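Local coordinates for protein alginate lyase A1-II' (Sphingomonas sp. A1, PDB 2CWS) that probably degrades alginate as a member of polysaccharide lyase family 7, the modelled chain being the lyase domain of a longer protein, at residues Asp44-Met49 against Lys219-Ser224; Ala109-Ile114 against Leu196-Lys201; Leu161-Ile166 against Thr176-Thr181. All coordinates share one frame; numbering follows the deposited sequence.

Contact 1: residues Asp44-Met49 against Lys219-Ser224; sequences DTDGAM and KLYSLS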
# COMPACT_ATOMS: atom_id res chain seq x y z
N ASP A 44 3.00 -13.37 -12.95
CA ASP A 44 2.51 -14.75 -12.98
C ASP A 44 1.94 -15.07 -14.34
O ASP A 44 1.84 -14.22 -15.23
CB ASP A 44 1.53 -14.97 -11.82
CG ASP A 44 1.46 -16.40 -11.35
OD1 ASP A 44 2.09 -17.29 -11.95
OD2 ASP A 44 0.78 -16.62 -10.32
N THR A 45 1.54 -16.32 -14.51
CA THR A 45 1.04 -16.74 -15.84
C THR A 45 -0.25 -16.04 -16.25
O THR A 45 -0.58 -16.05 -17.46
CB THR A 45 0.83 -18.27 -15.81
OG1 THR A 45 -0.09 -18.61 -14.78
CG2 THR A 45 2.13 -19.02 -15.58
N ASP A 46 -0.98 -15.48 -15.30
CA ASP A 46 -2.20 -14.72 -15.57
C ASP A 46 -1.90 -13.25 -15.82
O ASP A 46 -2.87 -12.50 -15.91
CB ASP A 46 -3.20 -14.88 -14.41
CG ASP A 46 -2.68 -14.35 -13.09
OD1 ASP A 46 -1.55 -13.84 -13.00
OD2 ASP A 46 -3.44 -14.47 -12.09
N GLY A 47 -0.62 -12.88 -15.96
CA GLY A 47 -0.26 -11.49 -16.20
C GLY A 47 -0.16 -10.65 -14.94
O GLY A 47 0.24 -9.47 -15.04
N ALA A 48 -0.53 -11.17 -13.79
CA ALA A 48 -0.53 -10.29 -12.60
C ALA A 48 0.86 -9.95 -12.16
O ALA A 48 1.77 -10.77 -12.16
CB ALA A 48 -1.19 -11.01 -11.41
N MET A 49 0.99 -8.69 -11.69
CA MET A 49 2.18 -8.28 -10.92
C MET A 49 2.00 -8.92 -9.53
O MET A 49 1.01 -8.63 -8.82
CB MET A 49 2.26 -6.78 -10.87
CG MET A 49 3.32 -6.21 -9.94
SD MET A 49 3.66 -4.47 -10.21
CE MET A 49 2.05 -3.74 -9.98
N LYS A 219 -1.56 -10.11 -5.60
CA LYS A 219 -1.48 -9.80 -7.00
C LYS A 219 -2.19 -8.50 -7.34
O LYS A 219 -3.22 -8.17 -6.71
CB LYS A 219 -2.20 -10.91 -7.82
CG LYS A 219 -1.36 -12.16 -7.94
CD LYS A 219 -2.08 -13.25 -8.74
CE LYS A 219 -1.10 -14.35 -9.13
NZ LYS A 219 -1.75 -15.41 -9.98
N LEU A 220 -1.66 -7.83 -8.35
CA LEU A 220 -2.33 -6.68 -8.97
C LEU A 220 -2.43 -6.94 -10.48
O LEU A 220 -1.50 -7.38 -11.12
CB LEU A 220 -1.57 -5.38 -8.72
CG LEU A 220 -1.53 -4.94 -7.23
CD1 LEU A 220 -0.65 -3.72 -7.06
CD2 LEU A 220 -2.92 -4.66 -6.71
N TYR A 221 -3.62 -6.56 -11.01
CA TYR A 221 -3.87 -6.62 -12.45
C TYR A 221 -3.92 -5.22 -13.06
O TYR A 221 -3.70 -5.06 -14.24
CB TYR A 221 -5.22 -7.31 -12.75
CG TYR A 221 -5.20 -8.77 -12.32
CD1 TYR A 221 -5.71 -9.13 -11.08
CD2 TYR A 221 -4.63 -9.75 -13.11
CE1 TYR A 221 -5.69 -10.43 -10.64
CE2 TYR A 221 -4.61 -11.06 -12.66
CZ TYR A 221 -5.12 -11.40 -11.45
OH TYR A 221 -5.13 -12.70 -10.99
N SER A 222 -4.15 -4.19 -12.23
CA SER A 222 -4.12 -2.80 -12.70
C SER A 222 -3.76 -1.94 -11.49
O SER A 222 -4.07 -2.32 -10.35
CB SER A 222 -5.44 -2.39 -13.33
OG SER A 222 -6.48 -2.52 -12.40
N LEU A 223 -3.12 -0.79 -11.77
CA LEU A 223 -2.66 0.10 -10.67
C LEU A 223 -2.41 1.46 -11.27
O LEU A 223 -1.58 1.58 -12.18
CB LEU A 223 -1.36 -0.42 -10.06
CG LEU A 223 -0.71 0.46 -8.98
CD1 LEU A 223 -1.60 0.63 -7.76
CD2 LEU A 223 0.66 -0.10 -8.61
N SER A 224 -3.12 2.49 -10.81
CA SER A 224 -2.93 3.82 -11.32
C SER A 224 -3.07 4.83 -10.19
O SER A 224 -3.76 4.60 -9.21
CB SER A 224 -3.88 4.14 -12.49
OG SER A 224 -5.20 4.15 -12.04
O HOH W 1 -1.45 -17.19 -12.56
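Two torsions set up the meeting of Lys219 and Asp46: the lysine chain runs extended from CG to NZ (chi3 166°), while the aspartate places CG between its backbone N and carbonyl carbon (chi1 62°), bringing the two side chains together from opposite directions. The place is a type I turn, Asp44 to Gly47, in the loop joining strands 41-43 and 49-54 of a jelly-roll beta-sandwich, laid against strand 215-228. NZ of Lys219 forms salt bridges with Asp44 OD2 at 2.8 Å and Asp46 OD2 at 2.9 Å, the first on the anti side of its carboxylate but tilted well out of the plane. Asp46 OD2 also accepts from Tyr221 OH at 2.7 Å, and the phenol and the ammonium reach it from opposite faces of the carboxylate plane. Ring and carboxylate planes stand 73° apart. The other oxygen, Asp46 OD1, takes Ala48 N at 3.0 Å in an Asx turn, so both ends of the carboxylate are held and its rotation is fixed. A methionine in place of Lys219 would probably leave the two neighbouring carboxylates without their shared positive mate and the turn less firmly tied to the strand. Ala48 CB sits over one face of the Tyr221 ring, 4.1 Å from its centroid, in a CH-pi contact, and also touches Lys219 CD at 3.6 Å. Beyond the polar cluster Met49 and Leu220 form an antiparallel hydrogen-bonded pair, with Leu220 N to Met49 O at 2.8 Å. Met49 also reaches Leu70, and its CE ends 4.0 Å from Leu220 CD1.

Contact 2: residues Ala109-Ile114 against Leu196-Lys201; sequences AQIHGI and LKYYFK. With SO4 (sulfate ion), chain B.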
# COMPACT_ATOMS: atom_id res chain seq x y z
N ALA A 109 -2.66 -2.21 0.48
CA ALA A 109 -2.52 -0.86 -0.01
C ALA A 109 -2.48 0.08 1.17
O ALA A 109 -2.98 -0.24 2.26
CB ALA A 109 -3.69 -0.48 -0.94
N GLN A 110 -1.88 1.25 0.95
CA GLN A 110 -1.83 2.27 2.02
C GLN A 110 -1.87 3.66 1.41
O GLN A 110 -1.50 3.89 0.25
CB GLN A 110 -0.52 2.22 2.87
CG GLN A 110 -0.16 0.83 3.34
CD GLN A 110 0.93 0.89 4.38
OE1 GLN A 110 0.80 1.64 5.37
NE2 GLN A 110 1.97 0.10 4.19
N ILE A 111 -2.25 4.62 2.27
CA ILE A 111 -1.75 5.99 2.18
C ILE A 111 -0.86 6.15 3.41
O ILE A 111 -1.37 5.95 4.52
CB ILE A 111 -2.85 7.07 2.17
CG1 ILE A 111 -3.74 6.94 0.95
CG2 ILE A 111 -2.18 8.44 2.23
CD1 ILE A 111 -4.88 7.95 0.99
N HIS A 112 0.39 6.53 3.20
CA HIS A 112 1.28 6.70 4.33
C HIS A 112 1.64 8.17 4.51
O HIS A 112 1.92 8.88 3.51
CB HIS A 112 2.56 5.88 4.04
CG HIS A 112 3.24 5.46 5.29
ND1 HIS A 112 3.89 6.31 6.16
CD2 HIS A 112 3.31 4.23 5.84
CE1 HIS A 112 4.37 5.60 7.18
NE2 HIS A 112 4.04 4.31 7.02
N GLY A 113 1.62 8.63 5.77
CA GLY A 113 2.12 9.95 6.05
C GLY A 113 3.63 10.00 6.03
O GLY A 113 4.33 9.01 6.19
N ILE A 114 4.13 11.24 5.88
CA ILE A 114 5.59 11.48 5.93
C ILE A 114 5.76 12.95 6.30
O ILE A 114 4.91 13.80 5.95
CB ILE A 114 6.25 11.15 4.56
CG1 ILE A 114 7.80 11.24 4.64
CG2 ILE A 114 5.67 11.98 3.43
CD1 ILE A 114 8.43 10.61 3.40
N LEU A 196 1.54 17.11 7.66
CA LEU A 196 2.17 15.94 7.06
C LEU A 196 1.91 15.98 5.56
O LEU A 196 0.94 16.57 5.09
CB LEU A 196 1.63 14.66 7.68
CG LEU A 196 1.92 14.53 9.16
CD1 LEU A 196 1.28 13.22 9.64
CD2 LEU A 196 3.42 14.50 9.46
N LYS A 197 2.77 15.26 4.83
CA LYS A 197 2.55 14.93 3.43
C LYS A 197 2.29 13.44 3.35
O LYS A 197 2.28 12.72 4.37
CB LYS A 197 3.77 15.31 2.60
CG LYS A 197 4.17 16.77 2.88
CD LYS A 197 3.21 17.76 2.27
CE LYS A 197 3.27 17.84 0.77
NZ LYS A 197 4.44 18.55 0.12
N TYR A 198 2.02 12.94 2.13
CA TYR A 198 1.48 11.60 1.93
C TYR A 198 2.01 10.98 0.67
O TYR A 198 2.37 11.67 -0.30
CB TYR A 198 -0.10 11.62 1.79
CG TYR A 198 -0.71 12.33 2.99
CD1 TYR A 198 -0.93 11.60 4.17
CD2 TYR A 198 -0.95 13.70 3.00
CE1 TYR A 198 -1.44 12.24 5.30
CE2 TYR A 198 -1.42 14.35 4.12
CZ TYR A 198 -1.66 13.63 5.27
OH TYR A 198 -2.13 14.21 6.41
N TYR A 199 2.03 9.66 0.64
CA TYR A 199 2.31 8.90 -0.57
C TYR A 199 1.51 7.60 -0.52
O TYR A 199 1.20 7.06 0.57
CB TYR A 199 3.81 8.62 -0.73
CG TYR A 199 4.46 7.87 0.38
CD1 TYR A 199 5.08 8.56 1.42
CD2 TYR A 199 4.46 6.49 0.46
CE1 TYR A 199 5.69 7.91 2.47
CE2 TYR A 199 5.05 5.81 1.50
CZ TYR A 199 5.66 6.52 2.53
OH TYR A 199 6.26 5.83 3.55
N PHE A 200 1.16 7.09 -1.70
CA PHE A 200 0.48 5.81 -1.80
C PHE A 200 1.46 4.66 -1.70
O PHE A 200 2.65 4.78 -2.03
CB PHE A 200 -0.27 5.71 -3.13
CG PHE A 200 -1.50 6.60 -3.24
CD1 PHE A 200 -1.59 7.64 -4.15
CD2 PHE A 200 -2.59 6.33 -2.41
CE1 PHE A 200 -2.74 8.39 -4.26
CE2 PHE A 200 -3.75 7.11 -2.54
CZ PHE A 200 -3.84 8.12 -3.44
N LYS A 201 0.93 3.48 -1.29
CA LYS A 201 1.67 2.23 -1.35
C LYS A 201 0.72 1.15 -1.83
O LYS A 201 -0.51 1.22 -1.59
CB LYS A 201 2.22 1.79 0.03
CG LYS A 201 3.00 2.88 0.75
CD LYS A 201 3.88 2.31 1.86
CE LYS A 201 5.23 1.85 1.29
NZ LYS A 201 5.98 1.06 2.31
S SO4 B . 4.66 0.98 8.05
O1 SO4 B . 4.30 0.91 6.51
O2 SO4 B . 4.68 2.34 8.54
O3 SO4 B . 3.68 0.29 8.80
O4 SO4 B . 5.98 0.40 8.26
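His112 and Tyr199 are centrally placed in an antiparallel strand pair whose backbone bonds come from three hydrogen-bonded pairs, the others being Gln110 with Lys201 and Ile114 with Lys197. His112 N meets Tyr199 O almost straight, at 2.8 Å and 176°. Aromatic contacts follow on the same face: His112 CB lies over the Tyr199 ring, 3.8 Å from its centroid, while the two rings are nearly parallel (7°) but slid apart. Tyr199 OH comes over one face of the imidazole, toward its rim, and Ile114 CB meets the phenol edge at 3.9 Å from CE1. Polar bonds fix the histidine: ND1 donates in the ring plane to Gly113 O at 2.7 Å, which leaves NE2 to donate to O2 of a sulfate, probably from the crystallisation liquor, at 2.6 Å. Gln110 NE2 adds a weak bond to sulfate O1 and a firmer one to Glu69, and Arg67 and Tyr205 also hold the anion. Such a site could accept a carboxylate of the polyuronate substrate. Lys201 lies alongside Gln110, its NZ held by Gln18 and Glu69. Strands 106-114 and 197-202 thus sit mid-sheet between strands 120-130 and 67-72, with strand 162-169 of the other sheet packed behind Ala109 and Ile111.

Contact 3: residues Leu161-Ile166 against Thr176-Thr181; sequences LYNMEI and TMNGDT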
# COMPACT_ATOMS: atom_id res chain seq x y z
N LEU A 161 -11.23 -11.32 -6.81
CA LEU A 161 -10.71 -10.08 -7.36
C LEU A 161 -11.42 -8.94 -6.67
O LEU A 161 -12.67 -8.96 -6.56
CB LEU A 161 -11.05 -10.01 -8.86
CG LEU A 161 -10.46 -8.78 -9.55
CD1 LEU A 161 -9.00 -9.11 -9.81
CD2 LEU A 161 -11.17 -8.37 -10.82
N TYR A 162 -10.67 -7.94 -6.24
CA TYR A 162 -11.24 -6.69 -5.72
C TYR A 162 -10.79 -5.52 -6.60
O TYR A 162 -9.67 -5.48 -7.10
CB TYR A 162 -10.86 -6.42 -4.26
CG TYR A 162 -9.45 -6.83 -3.83
CD1 TYR A 162 -9.26 -7.98 -3.11
CD2 TYR A 162 -8.35 -6.05 -4.14
CE1 TYR A 162 -7.98 -8.38 -2.69
CE2 TYR A 162 -7.06 -6.42 -3.76
CZ TYR A 162 -6.89 -7.59 -3.03
OH TYR A 162 -5.64 -8.04 -2.62
N ASN A 163 -11.71 -4.58 -6.73
CA ASN A 163 -11.46 -3.29 -7.32
C ASN A 163 -11.44 -2.19 -6.28
O ASN A 163 -12.50 -1.81 -5.77
CB ASN A 163 -12.56 -2.93 -8.32
CG ASN A 163 -12.51 -3.84 -9.52
OD1 ASN A 163 -11.51 -3.87 -10.22
ND2 ASN A 163 -13.56 -4.62 -9.76
N MET A 164 -10.28 -1.71 -5.94
CA MET A 164 -10.08 -0.82 -4.81
C MET A 164 -9.84 0.60 -5.29
O MET A 164 -9.22 0.80 -6.34
CB MET A 164 -8.86 -1.31 -4.02
CG MET A 164 -8.56 -0.49 -2.79
SD MET A 164 -7.05 -1.02 -1.97
CE MET A 164 -7.52 -2.68 -1.46
N GLU A 165 -10.32 1.57 -4.50
CA GLU A 165 -9.94 2.96 -4.77
C GLU A 165 -9.72 3.60 -3.41
O GLU A 165 -10.45 3.36 -2.46
CB GLU A 165 -11.05 3.66 -5.55
CG GLU A 165 -10.72 5.11 -5.90
CD GLU A 165 -11.78 5.69 -6.80
OE1 GLU A 165 -12.05 6.89 -6.68
OE2 GLU A 165 -12.38 4.93 -7.62
N ILE A 166 -8.68 4.43 -3.36
CA ILE A 166 -8.41 5.21 -2.15
C ILE A 166 -8.17 6.65 -2.61
O ILE A 166 -7.28 6.86 -3.44
CB ILE A 166 -7.22 4.73 -1.32
CG1 ILE A 166 -7.32 3.22 -1.08
CG2 ILE A 166 -7.15 5.51 -0.04
CD1 ILE A 166 -6.10 2.67 -0.29
N THR A 176 -12.74 2.66 -0.89
CA THR A 176 -13.72 1.96 -1.70
C THR A 176 -13.26 0.57 -2.05
O THR A 176 -12.12 0.36 -2.48
CB THR A 176 -13.86 2.72 -3.06
OG1 THR A 176 -14.26 4.08 -2.76
CG2 THR A 176 -14.89 2.10 -4.00
N MET A 177 -14.19 -0.38 -1.93
CA MET A 177 -14.03 -1.72 -2.48
C MET A 177 -15.22 -2.05 -3.34
O MET A 177 -16.36 -1.96 -2.86
CB MET A 177 -13.96 -2.78 -1.34
CG MET A 177 -12.70 -2.62 -0.51
SD MET A 177 -11.21 -3.14 -1.37
CE MET A 177 -11.44 -4.95 -1.28
N ASN A 178 -14.97 -2.41 -4.57
CA ASN A 178 -16.03 -2.88 -5.48
C ASN A 178 -17.17 -1.88 -5.56
O ASN A 178 -18.34 -2.25 -5.56
CB ASN A 178 -16.53 -4.27 -5.09
CG ASN A 178 -15.38 -5.28 -5.01
OD1 ASN A 178 -14.36 -5.15 -5.73
ND2 ASN A 178 -15.56 -6.27 -4.19
N GLY A 179 -16.81 -0.59 -5.64
CA GLY A 179 -17.84 0.43 -5.83
C GLY A 179 -18.56 0.85 -4.56
O GLY A 179 -19.40 1.76 -4.62
N ASP A 180 -18.21 0.28 -3.40
CA ASP A 180 -18.80 0.65 -2.09
C ASP A 180 -17.81 1.60 -1.42
O ASP A 180 -16.71 1.17 -1.08
CB ASP A 180 -19.01 -0.63 -1.30
CG ASP A 180 -19.53 -0.46 0.09
OD1 ASP A 180 -19.61 0.71 0.58
OD2 ASP A 180 -19.85 -1.50 0.74
N THR A 181 -18.19 2.89 -1.27
CA THR A 181 -17.31 3.88 -0.74
C THR A 181 -17.73 4.29 0.67
O THR A 181 -18.92 4.52 0.96
CB THR A 181 -17.29 5.12 -1.64
OG1 THR A 181 -16.81 4.75 -2.92
CG2 THR A 181 -16.43 6.24 -1.09
O HOH W 2 -14.29 -7.14 -7.70
O HOH W 3 -13.70 -8.40 -3.99
O HOH W 4 -16.20 -4.37 -8.43
O HOH W 5 -14.25 0.03 -6.83
O HOH W 6 -12.38 5.93 -3.04
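Glu165 and Thr176 make an antiparallel hydrogen-bonded pair, Met164 and Met177 follow as a non-hydrogen-bonded pair with CA atoms 4.7 Å apart, and the second strand then turns back in a type I' turn from Met177 to Asp180. At the turn the Asn178 side chain stands in for a backbone carbonyl: its OD1 receives Asn163 N at 2.9 Å in an almost linear bond (178°), the N-H arriving nearly along the C=O axis. Asn178 N returns a bond to Asn163 O at 2.8 Å, so one asparagine grips both backbone polar atoms, N and O, of Asn163. On the buried face Met177 is bent at chi2 and chi3 (-72° and -75°), which folds its methyl back across to the neighbouring strand. CE rests on Tyr162 CB at 3.4 Å, and SD stands obliquely to the ring, 5.5 Å from the centroid, a Met-aromatic contact. SD also meets Met164 CE at 3.7 Å, the two side chains lying side by side. This is the hairpin of strands 162-169 and 172-177, continued through the tight turn to the edge strand 180-185 of the seven-stranded sheet. Tyr162 sends its hydroxyl away to Thr97, and Leu134 packs against both methionines from the other sheet. On the opposite face Thr176 OG1 and Thr181 OG1 are hydrogen-bonded at 2.6 Å, and a water also bonds Thr176 OG1. Waters extend the turn's hold, two of them linking Leu161 O to the amide of Asn178 and another joining Asn163 O to Gly179 N, whose bond to that water is 2.9 Å.

How the contacts relate
Contact 2 lies deepest, its centre about 8 Å from the centre of the chain, whereas contacts 1 and 3 are partly buried and sit farther out. Contacts 1 and 3 belong to the same seven-stranded sheet and come together where Tyr221 packs on Leu161, in one of that leucine's two conformers; contact 2 belongs to the other sheet. It packs onto contact 3 through the sandwich interior, with Ala109 CB 3.6 Å from Met164 SD. Chemistry follows place: charged bridges tie a loop in contact 1, water and asparagine bonds serve an edge hairpin in contact 3, and contact 2 joins regular strand pairing to an anion site. Along the chain, contact 3 nests inside contact 2, and both inside contact 1.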